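Long-range contact in ABC transporter ATP-binding protein (Sulfolobus tokodaii, PDB 2PJZ), which probably binds and hydrolyses ATP as the nucleotide-binding subunit of an ABC transporter, putatively one for cobalt: residues Q3-L11 with G40-I50. Sequence-based numbering, arbitrary orientation.
Sequences QLKNVGITL and GSGKTTLLRAI. With SO4 (sulfate ion), chain C; SO4 (sulfate ion), chain F.
In the conformer given here, Ile-9 points from its strand toward the helix and brings CD1 against two of its side chains, 3.6 Å from Leu-46 CD1 and 3.8 Å from Ala-49 CB, while its other branch, CG2, slides past Thr-45 CG2. Ala-49 suits this place because its lone methyl lets the long isoleucine arm come close to the helix. Leu-4, on the part of the strand before the corner at Asn-6, crosses Ile-50 at about a right angle, CD1 to CD1, and turns CD2 to Leu-46. At the other end Leu-11 lays CD2 over Gly-42 CA (3.8 Å) and Thr-45 CB. Glycine suits this N-cap place: its backbone angles would press a side chain against the preceding carbonyl, and its bare CA lets Leu-11 lie close. Leu-21 and Ile-24 of strand 17-28 pack on Leu-11 and Leu-4, and Leu-47 faces strand 177-182 from the helix.

Beyond this apolar seam the loop and first helical turn grip a sulfate ion, probably from the crystallisation liquor. Gly-40 N meets its O4 at 2.8 Å, nearly straight (161°), and Thr-44 N meets O2. Lys-43, bent at chi3 and chi4 (-49° and -71°), curls back to bring NZ 2.7 Å from O3, with Gly-37 O as a second partner. A methionine in its place would probably leave O3 without its charged mate and Gly-37 O without this donor. Sulfate held by loop amides, lysine and helix N-terminus is characteristic of the Walker A P-loop, where it probably marks a nucleotide phosphate site.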
loop_
_atom_site.group_PDB
_atom_site.type_symbol
_atom_site.label_atom_id
_atom_site.label_comp_id
_atom_site.label_asym_id
_atom_site.label_seq_id
_atom_site.Cartn_x
_atom_site.Cartn_y
_atom_site.Cartn_z
ATOM N N GLN A 3 6.140 -8.274 10.607
ATOM C CA GLN A 3 6.784 -9.490 10.084
ATOM C C GLN A 3 5.719 -10.357 9.426
ATOM O O GLN A 3 4.755 -10.729 10.098
ATOM C CB GLN A 3 7.406 -10.330 11.181
ATOM C CG GLN A 3 8.536 -9.671 11.971
ATOM C CD GLN A 3 8.767 -10.418 13.257
ATOM O OE1 GLN A 3 8.200 -10.063 14.296
ATOM N NE2 GLN A 3 9.550 -11.499 13.186
ATOM N N LEU A 4 5.895 -10.661 8.134
ATOM C CA LEU A 4 5.074 -11.721 7.488
ATOM C C LEU A 4 5.940 -12.934 7.413
ATOM O O LEU A 4 7.052 -12.905 6.800
ATOM C CB LEU A 4 4.577 -11.313 6.084
ATOM C CG LEU A 4 3.403 -10.325 5.980
ATOM C CD1 LEU A 4 3.664 -8.994 6.695
ATOM C CD2 LEU A 4 3.049 -10.106 4.511
ATOM N N LYS A 5 5.528 -14.018 8.073
ATOM C CA LYS A 5 6.353 -15.245 8.087
ATOM C C LYS A 5 5.617 -16.416 7.451
ATOM O O LYS A 5 4.772 -17.047 8.096
ATOM C CB LYS A 5 6.812 -15.641 9.510
ATOM C CG LYS A 5 7.363 -14.506 10.393
ATOM C CD LYS A 5 8.638 -13.852 9.853
ATOM C CE LYS A 5 9.898 -14.761 9.964
ATOM N NZ LYS A 5 11.130 -14.049 9.482
ATOM N N ASN A 6 5.941 -16.674 6.188
ATOM C CA ASN A 6 5.359 -17.753 5.379
ATOM C C ASN A 6 3.835 -17.584 5.246
ATOM O O ASN A 6 3.060 -18.505 5.526
ATOM C CB ASN A 6 5.679 -19.130 6.002
ATOM C CG ASN A 6 5.394 -20.281 5.038
ATOM O OD1 ASN A 6 5.677 -20.174 3.846
ATOM N ND2 ASN A 6 4.827 -21.364 5.550
ATOM N N VAL A 7 3.423 -16.393 4.829
ATOM C CA VAL A 7 1.997 -16.087 4.678
ATOM C C VAL A 7 1.450 -16.658 3.361
ATOM O O VAL A 7 2.111 -16.578 2.324
ATOM C CB VAL A 7 1.754 -14.560 4.763
ATOM C CG1 VAL A 7 0.267 -14.207 4.486
ATOM C CG2 VAL A 7 2.137 -14.096 6.171
ATOM N N GLY A 8 0.256 -17.239 3.417
ATOM C CA GLY A 8 -0.423 -17.682 2.182
ATOM C C GLY A 8 -1.835 -17.117 2.254
ATOM O O GLY A 8 -2.420 -16.996 3.350
ATOM N N ILE A 9 -2.390 -16.708 1.117
ATOM C CA ILE A 9 -3.774 -16.268 1.098
ATOM C C ILE A 9 -4.405 -16.665 -0.215
ATOM O O ILE A 9 -3.770 -16.575 -1.261
ATOM C CB ILE A 9 -3.947 -14.735 1.277
ATOM C CG1 ILE A 9 -2.864 -14.127 2.186
ATOM C CG2 ILE A 9 -5.359 -14.452 1.786
ATOM C CD1 ILE A 9 -2.869 -12.623 2.255
ATOM N N THR A 10 -5.647 -17.127 -0.155
ATOM C CA THR A 10 -6.360 -17.514 -1.384
ATOM C C THR A 10 -6.891 -16.289 -2.081
ATOM O O THR A 10 -7.589 -15.459 -1.466
ATOM C CB THR A 10 -7.494 -18.462 -1.065
ATOM O OG1 THR A 10 -6.931 -19.664 -0.518
ATOM C CG2 THR A 10 -8.345 -18.791 -2.318
ATOM N N LEU A 11 -6.560 -16.160 -3.360
ATOM C CA LEU A 11 -7.053 -15.013 -4.125
ATOM C C LEU A 11 -8.299 -15.325 -4.900
ATOM O O LEU A 11 -9.119 -14.431 -5.120
ATOM C CB LEU A 11 -5.965 -14.529 -5.114
ATOM C CG LEU A 11 -4.630 -14.099 -4.496
ATOM C CD1 LEU A 11 -3.696 -13.491 -5.582
ATOM C CD2 LEU A 11 -4.902 -13.066 -3.358
ATOM N N GLY A 40 -4.879 -7.199 -9.514
ATOM C CA GLY A 40 -5.104 -8.644 -9.434
ATOM C C GLY A 40 -4.010 -9.481 -8.801
ATOM O O GLY A 40 -4.168 -10.693 -8.639
ATOM N N SER A 41 -2.899 -8.862 -8.408
ATOM C CA SER A 41 -1.767 -9.627 -7.919
ATOM C C SER A 41 -1.953 -10.092 -6.441
ATOM O O SER A 41 -1.222 -10.947 -5.973
ATOM C CB SER A 41 -0.461 -8.835 -8.051
ATOM O OG SER A 41 -0.571 -7.601 -7.358
ATOM N N GLY A 42 -2.913 -9.515 -5.733
ATOM C CA GLY A 42 -3.144 -9.867 -4.341
ATOM C C GLY A 42 -2.670 -8.811 -3.338
ATOM O O GLY A 42 -2.710 -9.076 -2.129
ATOM N N LYS A 43 -2.255 -7.618 -3.820
ATOM C CA LYS A 43 -1.700 -6.569 -2.930
ATOM C C LYS A 43 -2.692 -6.169 -1.846
ATOM O O LYS A 43 -2.329 -6.121 -0.670
ATOM C CB LYS A 43 -1.285 -5.292 -3.710
ATOM C CG LYS A 43 -0.371 -5.497 -4.852
ATOM C CD LYS A 43 -0.023 -4.149 -5.548
ATOM C CE LYS A 43 -1.243 -3.285 -5.859
ATOM N NZ LYS A 43 -2.068 -3.865 -6.959
ATOM N N THR A 44 -3.937 -5.893 -2.237
ATOM C CA THR A 44 -4.938 -5.405 -1.331
ATOM C C THR A 44 -5.316 -6.515 -0.336
ATOM O O THR A 44 -5.506 -6.248 0.850
ATOM C CB THR A 44 -6.203 -4.883 -2.065
ATOM O OG1 THR A 44 -5.846 -3.765 -2.867
ATOM C CG2 THR A 44 -7.304 -4.461 -1.060
ATOM N N THR A 45 -5.398 -7.747 -0.840
ATOM C CA THR A 45 -5.658 -8.910 0.003
ATOM C C THR A 45 -4.578 -9.054 1.083
ATOM O O THR A 45 -4.881 -9.366 2.225
ATOM C CB THR A 45 -5.787 -10.208 -0.830
ATOM O OG1 THR A 45 -6.930 -10.073 -1.685
ATOM C CG2 THR A 45 -6.025 -11.385 0.069
ATOM N N LEU A 46 -3.331 -8.815 0.719
ATOM C CA LEU A 46 -2.233 -8.857 1.702
ATOM C C LEU A 46 -2.414 -7.815 2.809
ATOM O O LEU A 46 -2.295 -8.124 3.997
ATOM C CB LEU A 46 -0.902 -8.653 0.979
ATOM C CG LEU A 46 0.390 -9.379 1.344
ATOM C CD1 LEU A 46 0.165 -10.853 1.574
ATOM C CD2 LEU A 46 1.354 -9.190 0.142
ATOM N N LEU A 47 -2.767 -6.590 2.425
ATOM C CA LEU A 47 -3.050 -5.559 3.406
ATOM C C LEU A 47 -4.239 -5.891 4.284
ATOM O O LEU A 47 -4.231 -5.586 5.479
ATOM C CB LEU A 47 -3.306 -4.235 2.677
ATOM C CG LEU A 47 -2.621 -2.968 3.172
ATOM C CD1 LEU A 47 -1.127 -3.128 3.663
ATOM C CD2 LEU A 47 -2.698 -1.944 2.027
ATOM N N ARG A 48 -5.275 -6.500 3.705
ATOM C CA ARG A 48 -6.435 -6.887 4.497
ATOM C C ARG A 48 -6.025 -7.916 5.575
ATOM O O ARG A 48 -6.432 -7.805 6.725
ATOM C CB ARG A 48 -7.573 -7.396 3.587
ATOM C CG ARG A 48 -8.347 -6.262 2.869
ATOM C CD ARG A 48 -9.327 -6.783 1.802
ATOM N NE ARG A 48 -10.487 -7.443 2.388
ATOM C CZ ARG A 48 -11.283 -8.305 1.758
ATOM N NH1 ARG A 48 -11.062 -8.656 0.495
ATOM N NH2 ARG A 48 -12.316 -8.823 2.403
ATOM N N ALA A 49 -5.220 -8.906 5.202
ATOM C CA ALA A 49 -4.712 -9.890 6.163
ATOM C C ALA A 49 -3.900 -9.222 7.291
ATOM O O ALA A 49 -4.108 -9.506 8.481
ATOM C CB ALA A 49 -3.889 -10.944 5.466
ATOM N N ILE A 50 -2.974 -8.344 6.921
ATOM C CA ILE A 50 -2.160 -7.622 7.930
ATOM C C ILE A 50 -3.059 -6.807 8.877
ATOM O O ILE A 50 -2.791 -6.716 10.083
ATOM C CB ILE A 50 -1.109 -6.682 7.217
ATOM C CG1 ILE A 50 -0.091 -7.513 6.408
ATOM C CG2 ILE A 50 -0.429 -5.760 8.235
ATOM C CD1 ILE A 50 0.770 -6.631 5.420
HETATM S S SO4 C . -4.571 -6.205 -6.209
HETATM O O1 SO4 C . -5.183 -7.548 -6.026
HETATM O O2 SO4 C . -4.889 -5.393 -5.022
HETATM O O3 SO4 C . -3.125 -6.262 -6.341
HETATM O O4 SO4 C . -5.170 -5.518 -7.331
HETATM S S SO4 F . -3.668 -20.868 2.201
HETATM O O1 SO4 F . -3.960 -20.756 0.702
HETATM O O2 SO4 F . -4.349 -21.958 3.032
HETATM O O3 SO4 F . -2.220 -21.082 2.383
HETATM O O4 SO4 F . -4.002 -19.547 2.770
#